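PDB 2FFI: 2-pyrone-4,6-dicarboxylic acid hydrolase, putative from Pseudomonas putida, which probably hydrolyses the lactone ring of 2-pyrone-4,6-dicarboxylate, and belongs to the amidohydrolase family of TIM-barrel proteins. Local coordinates for residues Ile165-Phe168 with Gly169-Asp172; Arg175-Gln179 with Pro180-Glu184; Ser250-Glu253 with Gln254-Leu258. All blocks are in the same frame, centred on the assembly; numbering follows the deposited sequence.

Contact 1 (Ile165-Phe168 with Gly169-Asp172). With PO4 (phosphate ion), chain C.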
loop_
_atom_site.group_PDB
_atom_site.type_symbol
_atom_site.label_atom_id
_atom_site.label_comp_id
_atom_site.label_asym_id
_atom_site.label_seq_id
_atom_site.Cartn_x
_atom_site.Cartn_y
_atom_site.Cartn_z
ATOM N N ILE A 165 -6.328 -2.454 1.926
ATOM C CA ILE A 165 -6.073 -1.989 3.291
ATOM C C ILE A 165 -4.583 -2.046 3.631
ATOM O O ILE A 165 -3.956 -3.091 3.487
ATOM C CB ILE A 165 -6.871 -2.843 4.304
ATOM C CG1 ILE A 165 -8.357 -2.709 4.021
ATOM C CG2 ILE A 165 -6.654 -2.354 5.724
ATOM C CD1 ILE A 165 -9.189 -3.622 4.846
ATOM N N ASP A 166 -4.029 -0.920 4.093
ATOM C CA ASP A 166 -2.605 -0.818 4.427
ATOM C C ASP A 166 -2.181 -1.330 5.796
ATOM O O ASP A 166 -2.886 -1.154 6.786
ATOM C CB ASP A 166 -2.135 0.633 4.325
ATOM C CG ASP A 166 -2.134 1.158 2.903
ATOM O OD1 ASP A 166 -1.772 2.344 2.731
ATOM O OD2 ASP A 166 -2.487 0.405 1.963
ATOM N N HIS A 167 -1.004 -1.949 5.831
ATOM C CA HIS A 167 -0.403 -2.480 7.046
ATOM C C HIS A 167 -1.334 -3.220 7.980
ATOM O O HIS A 167 -1.631 -2.739 9.063
ATOM C CB HIS A 167 0.260 -1.358 7.835
ATOM C CG HIS A 167 1.051 -0.412 6.994
ATOM N ND1 HIS A 167 1.822 -0.829 5.935
ATOM C CD2 HIS A 167 1.202 0.932 7.063
ATOM C CE1 HIS A 167 2.415 0.216 5.385
ATOM N NE2 HIS A 167 2.055 1.296 6.052
ATOM N N PHE A 168 -1.794 -4.390 7.571
ATOM C CA PHE A 168 -2.660 -5.193 8.433
ATOM C C PHE A 168 -3.898 -4.438 8.897
ATOM O O PHE A 168 -4.683 -4.938 9.709
ATOM C CB PHE A 168 -1.877 -5.638 9.662
ATOM C CG PHE A 168 -0.728 -6.553 9.356
ATOM C CD1 PHE A 168 -0.918 -7.929 9.303
ATOM C CD2 PHE A 168 0.559 -6.048 9.180
ATOM C CE1 PHE A 168 0.148 -8.781 9.090
ATOM C CE2 PHE A 168 1.635 -6.902 8.964
ATOM C CZ PHE A 168 1.429 -8.272 8.924
ATOM N N GLY A 169 -4.089 -3.239 8.378
ATOM C CA GLY A 169 -5.234 -2.471 8.803
ATOM C C GLY A 169 -4.810 -1.539 9.917
ATOM O O GLY A 169 -5.645 -0.886 10.545
ATOM N N ARG A 170 -3.502 -1.478 10.156
ATOM C CA ARG A 170 -2.939 -0.616 11.185
ATOM C C ARG A 170 -3.622 -0.865 12.527
ATOM O O ARG A 170 -4.161 0.047 13.144
ATOM C CB ARG A 170 -3.113 0.844 10.783
ATOM C CG ARG A 170 -1.990 1.770 11.205
ATOM C CD ARG A 170 -0.780 1.644 10.293
ATOM N NE ARG A 170 0.086 2.820 10.348
ATOM C CZ ARG A 170 0.694 3.256 11.447
ATOM N NH1 ARG A 170 1.473 4.342 11.405
ATOM N NH2 ARG A 170 0.521 2.603 12.587
ATOM N N PRO A 171 -3.637 -2.120 12.984
ATOM C CA PRO A 171 -4.263 -2.440 14.263
ATOM C C PRO A 171 -3.228 -2.194 15.356
ATOM O O PRO A 171 -2.123 -1.714 15.074
ATOM C CB PRO A 171 -4.609 -3.920 14.105
ATOM C CG PRO A 171 -3.418 -4.428 13.358
ATOM C CD PRO A 171 -3.195 -3.347 12.302
ATOM N N ASP A 172 -3.583 -2.542 16.588
ATOM C CA ASP A 172 -2.710 -2.372 17.753
ATOM C C ASP A 172 -2.076 -3.717 18.130
ATOM O O ASP A 172 -2.753 -4.577 18.690
ATOM C CB ASP A 172 -3.541 -1.870 18.939
ATOM C CG ASP A 172 -2.945 -0.642 19.609
ATOM O OD1 ASP A 172 -1.778 -0.702 20.065
ATOM O OD2 ASP A 172 -3.661 0.388 19.686
HETATM P P PO4 C . 3.257 4.981 4.548
HETATM O O1 PO4 C . 2.661 5.467 3.278
HETATM O O2 PO4 C . 2.724 5.770 5.687
HETATM O O3 PO4 C . 2.911 3.554 4.742
HETATM O O4 PO4 C . 4.731 5.140 4.486
#

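Contact 2 (Arg175-Gln179 with Pro180-Glu184)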
loop_
_atom_site.group_PDB
_atom_site.type_symbol
_atom_site.label_atom_id
_atom_site.label_comp_id
_atom_site.label_asym_id
_atom_site.label_seq_id
_atom_site.Cartn_x
_atom_site.Cartn_y
_atom_site.Cartn_z
ATOM N N ARG A 175 -2.936 -5.606 21.623
ATOM C CA ARG A 175 -4.376 -5.527 21.866
ATOM C C ARG A 175 -5.131 -6.797 21.490
ATOM O O ARG A 175 -6.266 -7.006 21.919
ATOM C CB ARG A 175 -4.963 -4.344 21.097
ATOM C CG ARG A 175 -5.077 -3.060 21.903
ATOM C CD ARG A 175 -6.172 -3.204 22.953
ATOM N NE ARG A 175 -7.482 -3.436 22.340
ATOM C CZ ARG A 175 -8.368 -4.332 22.769
ATOM N NH1 ARG A 175 -8.091 -5.093 23.819
ATOM N NH2 ARG A 175 -9.535 -4.467 22.145
ATOM N N GLY A 176 -4.501 -7.641 20.679
ATOM C CA GLY A 176 -5.143 -8.880 20.279
ATOM C C GLY A 176 -5.896 -8.796 18.964
ATOM O O GLY A 176 -5.950 -7.743 18.331
ATOM N N LEU A 177 -6.481 -9.918 18.563
ATOM C CA LEU A 177 -7.226 -10.008 17.319
ATOM C C LEU A 177 -8.670 -9.564 17.495
ATOM O O LEU A 177 -9.351 -9.277 16.521
ATOM C CB LEU A 177 -7.193 -11.446 16.788
ATOM C CG LEU A 177 -5.812 -12.069 16.566
ATOM C CD1 LEU A 177 -5.967 -13.484 16.047
ATOM C CD2 LEU A 177 -5.020 -11.231 15.585
ATOM N N GLY A 178 -9.134 -9.512 18.738
ATOM C CA GLY A 178 -10.497 -9.098 19.005
ATOM C C GLY A 178 -10.602 -7.598 19.152
ATOM O O GLY A 178 -11.622 -7.091 19.613
ATOM N N GLN A 179 -9.540 -6.890 18.772
ATOM C CA GLN A 179 -9.516 -5.434 18.837
ATOM C C GLN A 179 -10.817 -4.872 18.307
ATOM O O GLN A 179 -11.526 -5.533 17.547
ATOM C CB GLN A 179 -8.391 -4.876 17.978
ATOM C CG GLN A 179 -7.033 -4.906 18.597
ATOM C CD GLN A 179 -5.979 -4.465 17.623
ATOM O OE1 GLN A 179 -6.066 -3.389 17.039
ATOM N NE2 GLN A 179 -4.974 -5.300 17.434
ATOM N N PRO A 180 -11.132 -3.624 18.677
ATOM C CA PRO A 180 -12.361 -2.973 18.231
ATOM C C PRO A 180 -12.513 -2.887 16.714
ATOM O O PRO A 180 -13.629 -2.912 16.198
ATOM C CB PRO A 180 -12.273 -1.603 18.892
ATOM C CG PRO A 180 -10.803 -1.355 18.938
ATOM C CD PRO A 180 -10.296 -2.682 19.439
ATOM N N GLY A 181 -11.409 -2.783 15.986
ATOM C CA GLY A 181 -11.535 -2.699 14.539
ATOM C C GLY A 181 -11.126 -3.957 13.781
ATOM O O GLY A 181 -11.692 -4.303 12.739
ATOM N N PHE A 182 -10.129 -4.651 14.309
ATOM C CA PHE A 182 -9.636 -5.850 13.667
ATOM C C PHE A 182 -10.633 -6.988 13.696
ATOM O O PHE A 182 -10.638 -7.843 12.814
ATOM C CB PHE A 182 -8.351 -6.307 14.324
ATOM C CG PHE A 182 -7.514 -7.155 13.438
ATOM C CD1 PHE A 182 -6.781 -6.581 12.413
ATOM C CD2 PHE A 182 -7.454 -8.526 13.621
ATOM C CE1 PHE A 182 -5.995 -7.359 11.587
ATOM C CE2 PHE A 182 -6.669 -9.315 12.799
ATOM C CZ PHE A 182 -5.936 -8.728 11.780
ATOM N N ALA A 183 -11.459 -7.014 14.731
ATOM C CA ALA A 183 -12.458 -8.057 14.863
ATOM C C ALA A 183 -13.421 -7.992 13.692
ATOM O O ALA A 183 -13.639 -8.991 13.006
ATOM C CB ALA A 183 -13.209 -7.896 16.158
ATOM N N GLU A 184 -14.000 -6.817 13.461
ATOM C CA GLU A 184 -14.947 -6.639 12.356
ATOM C C GLU A 184 -14.270 -6.974 11.035
ATOM O O GLU A 184 -14.917 -7.399 10.091
ATOM C CB GLU A 184 -15.450 -5.191 12.311
ATOM C CG GLU A 184 -16.135 -4.696 13.572
ATOM C CD GLU A 184 -16.437 -3.197 13.535
ATOM O OE1 GLU A 184 -15.482 -2.390 13.606
ATOM O OE2 GLU A 184 -17.629 -2.823 13.424
#

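Contact 3 (Ser250-Glu253 with Gln254-Leu258)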
loop_
_atom_site.group_PDB
_atom_site.type_symbol
_atom_site.label_atom_id
_atom_site.label_comp_id
_atom_site.label_asym_id
_atom_site.label_seq_id
_atom_site.Cartn_x
_atom_site.Cartn_y
_atom_site.Cartn_z
ATOM N N SER A 250 15.977 -5.425 6.819
ATOM C CA SER A 250 15.343 -5.732 8.100
ATOM C C SER A 250 13.857 -5.973 7.884
ATOM O O SER A 250 13.214 -6.652 8.679
ATOM C CB SER A 250 15.542 -4.600 9.109
ATOM O OG SER A 250 14.615 -3.543 8.959
ATOM N N ALA A 251 13.306 -5.433 6.798
ATOM C CA ALA A 251 11.900 -5.634 6.502
ATOM C C ALA A 251 11.690 -7.047 5.939
ATOM O O ALA A 251 10.741 -7.735 6.320
ATOM C CB ALA A 251 11.429 -4.585 5.513
ATOM N N VAL A 252 12.573 -7.481 5.036
ATOM C CA VAL A 252 12.478 -8.827 4.438
ATOM C C VAL A 252 12.677 -9.894 5.533
ATOM O O VAL A 252 11.967 -10.895 5.601
ATOM C CB VAL A 252 13.557 -9.013 3.327
ATOM C CG1 VAL A 252 13.419 -10.375 2.682
ATOM C CG2 VAL A 252 13.428 -7.910 2.294
ATOM N N GLU A 253 13.664 -9.647 6.387
ATOM C CA GLU A 253 13.988 -10.516 7.510
ATOM C C GLU A 253 12.768 -10.732 8.405
ATOM O O GLU A 253 12.608 -11.803 8.988
ATOM C CB GLU A 253 15.117 -9.893 8.318
ATOM C CG GLU A 253 16.480 -9.944 7.619
ATOM C CD GLU A 253 17.595 -9.317 8.446
ATOM O OE1 GLU A 253 17.444 -9.233 9.691
ATOM O OE2 GLU A 253 18.627 -8.920 7.847
ATOM N N GLN A 254 11.921 -9.709 8.525
ATOM C CA GLN A 254 10.703 -9.825 9.320
ATOM C C GLN A 254 9.699 -10.645 8.530
ATOM O O GLN A 254 8.818 -11.292 9.098
ATOM C CB GLN A 254 10.071 -8.465 9.586
ATOM C CG GLN A 254 10.734 -7.585 10.606
ATOM C CD GLN A 254 10.027 -6.245 10.703
ATOM O OE1 GLN A 254 9.905 -5.532 9.706
ATOM N NE2 GLN A 254 9.547 -5.898 11.902
ATOM N N PHE A 255 9.796 -10.587 7.210
ATOM C CA PHE A 255 8.876 -11.360 6.392
ATOM C C PHE A 255 9.245 -12.820 6.574
ATOM O O PHE A 255 8.395 -13.648 6.900
ATOM C CB PHE A 255 8.988 -10.943 4.927
ATOM C CG PHE A 255 8.392 -11.921 3.977
ATOM C CD1 PHE A 255 9.207 -12.808 3.278
ATOM C CD2 PHE A 255 7.022 -11.974 3.794
ATOM C CE1 PHE A 255 8.668 -13.739 2.415
ATOM C CE2 PHE A 255 6.471 -12.902 2.933
ATOM C CZ PHE A 255 7.297 -13.787 2.242
ATOM N N GLU A 256 10.528 -13.117 6.393
ATOM C CA GLU A 256 11.034 -14.473 6.549
ATOM C C GLU A 256 10.655 -14.995 7.936
ATOM O O GLU A 256 10.391 -16.178 8.114
ATOM C CB GLU A 256 12.550 -14.460 6.410
ATOM C CG GLU A 256 13.050 -13.649 5.230
ATOM C CD GLU A 256 13.353 -14.500 4.018
ATOM O OE1 GLU A 256 12.402 -15.017 3.384
ATOM O OE2 GLU A 256 14.559 -14.656 3.708
ATOM N N ALA A 257 10.614 -14.098 8.912
ATOM C CA ALA A 257 10.283 -14.486 10.278
ATOM C C ALA A 257 8.845 -14.955 10.462
ATOM O O ALA A 257 8.586 -15.826 11.293
ATOM C CB ALA A 257 10.580 -13.333 11.243
ATOM N N LEU A 258 7.910 -14.375 9.715
ATOM C CA LEU A 258 6.508 -14.761 9.827
ATOM C C LEU A 258 6.378 -16.269 9.723
ATOM O O LEU A 258 5.479 -16.859 10.315
ATOM C CB LEU A 258 5.681 -14.102 8.721
ATOM C CG LEU A 258 5.560 -12.576 8.753
ATOM C CD1 LEU A 258 4.826 -12.100 7.511
ATOM C CD2 LEU A 258 4.832 -12.146 10.007
#

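Contact 1 (Ile165-Phe168 with Gly169-Asp172)
His167 O accepts the N-H of Arg170, a bond from residue i+3 back to residue i that coils the chain as it leaves strand 163-165 of the TIM barrel. Gly169 N makes a similar bond to Asp166 O, less certain because the place of that nitrogen is less sure in the model. From His167 to Arg170 every phi is positive, which makes this a left-handed turn. Gly169 lies at its middle: a CB there would be jammed against the carbonyl oxygen of Phe168, so glycine is the residue that fits. Its bare CA is met by Ile165 CG2 at 3.4 Å, while the rest of Ile165 belongs to the hydrophobic layer under helix 149-156, against Ile149 and Val153. Phe168 lays its CB beside Pro171 CD, 3.7 Å away, and sends its ring off to Ala215, Ala218 and Leu222 of helix 208-225; the proline ring restrains phi at the exit of the turn and offers Phe168 an apolar CD.

His167 and Arg170 run side by side in the same direction, and the aliphatic Arg170 CD meets the edge of the imidazole, 3.9 Å from His167 CD2. The guanidinium plane is turned 56° from the ring. Asp166 CB sits over the centre of one imidazole face. With CG anti to its carbonyl carbon (chi1 -44°), His167 has ND1 hydrogen-bonded to Ser199 OG and NE2 directed to a bound phosphate, probably from the crystallisation liquor. Arg110 also binds that ion and forms a salt bridge with Asp166 OD1; such a polar cluster, with His18 and His143 beside the imidazole, is consistent with an amidohydrolase active site. His167 NE2 donates a hydrogen bond to phosphate O3, 2.7 Å away near the ring plane, at an N-H...O angle of 153°.

Contact 2 (Arg175-Gln179 with Pro180-Glu184)
Gln179 and Phe182, both buried, form the tightly packed part of this turn, their CB atoms 3.9 Å apart. Phe182 reaches this place with CG anti to its backbone N (chi1 -157°), and further out its ring packs on Ala218 and Leu222 of helix 208-225, a site that calls for a large apolar group. At the margin Leu177 lies next to the ring and points the same way, with Leu177 CD2 at 3.8 Å from Phe182 CE2. The carbonyl oxygen of Leu177 approaches that ring at its edge, 3.5 Å from Phe182 CD2 and close to the ring plane, where the aromatic C-H groups are slightly positive.

The stretch is the end of a beta-alpha loop of the TIM barrel, running from strand 163-165 into helix 182-185, and an i to i+4 backbone bond, Ala183 N to Gln179 O at 3.2 Å, leads into the helix. The amide of Gln179 ties two points of the loop together. NE2 gives a hydrogen bond to Gly176 O (2.8 Å), in the plane of that carbonyl, and OE1 takes the N-H of Asp172; a glutamine can serve both, having a donor and an acceptor on one flat group. Gly176, at phi 94°, has a backbone shape that a CB would obstruct.

Towards solvent the fit is looser. Pro180 is exposed, well placed just ahead of the helix since it has no N-H to satisfy, and the exposed Arg175, its chain bent at chi2 and chi3, makes a single glancing approach with the edge of its guanidinium, NH2 lying 3.3 Å from Pro180 CD.

Contact 3 (Ser250-Glu253 with Gln254-Leu258)
Val252 O and Glu256 N make the straightest bond of this helical stretch, 2.8 Å long with an N-H...O angle of 167°. Phe255 N likewise donates to Ala251 O at 3.1 Å, whereas Gln254 N to Ser250 O and Ala257 N to Glu253 O are weak. Side chains follow the same i to i+4 spacing. Val252 CG1 lies 4.2 Å from Glu256 CG, the two chains running alongside each other; the carboxylates of Glu253 and Glu256 suit an exposed flank.

Gln254 extends back along the preceding turn: with CG beside its own backbone N (chi1 -75°), that atom comes to 3.3 Å from Ser250 O, and OE1 ends 3.8 Å from Ala251 CA. With an alanine here, Ser250 O would probably be left uncovered on this side and a gap would open against Ile201, which the glutamine chain also touches. One turn earlier Ser250 OG accepts the N-H of Ser247, the short serine hydroxyl reaching back to the residue just ahead of helix 248-258.

Phe255 CB lies beside Val252 O as the ring turns inward. It meets Trp233 of strand 231-234 in a T-shaped contact and packs on Leu268 and Leu269 of helix 262-276, while Leu258 reaches Ala215 and Leu219 of helix 208-225, setting helix 248-258 between those two helices on the barrel's outer layer.

How the contacts relate
The three contacts follow one another along the chain without overlap, within one TIM barrel. Contacts 1 and 2 belong to the same long loop between strand 163-165 and helix 182-185; their centres are 11 Å apart and they touch, Phe168 O lying 3.3 Å from Phe182 CE1 and Pro171 CB 3.8 Å from Phe182 CD1. Contact 3, on helix 248-258, touches neither: its centre is about 17 Å from that of contact 1 and 23 Å from that of contact 2. Helix 208-225 is common to all three, taking side chains from each. The loop thus runs from the phosphate-binding end of the barrel, near His167, out to its helical surface.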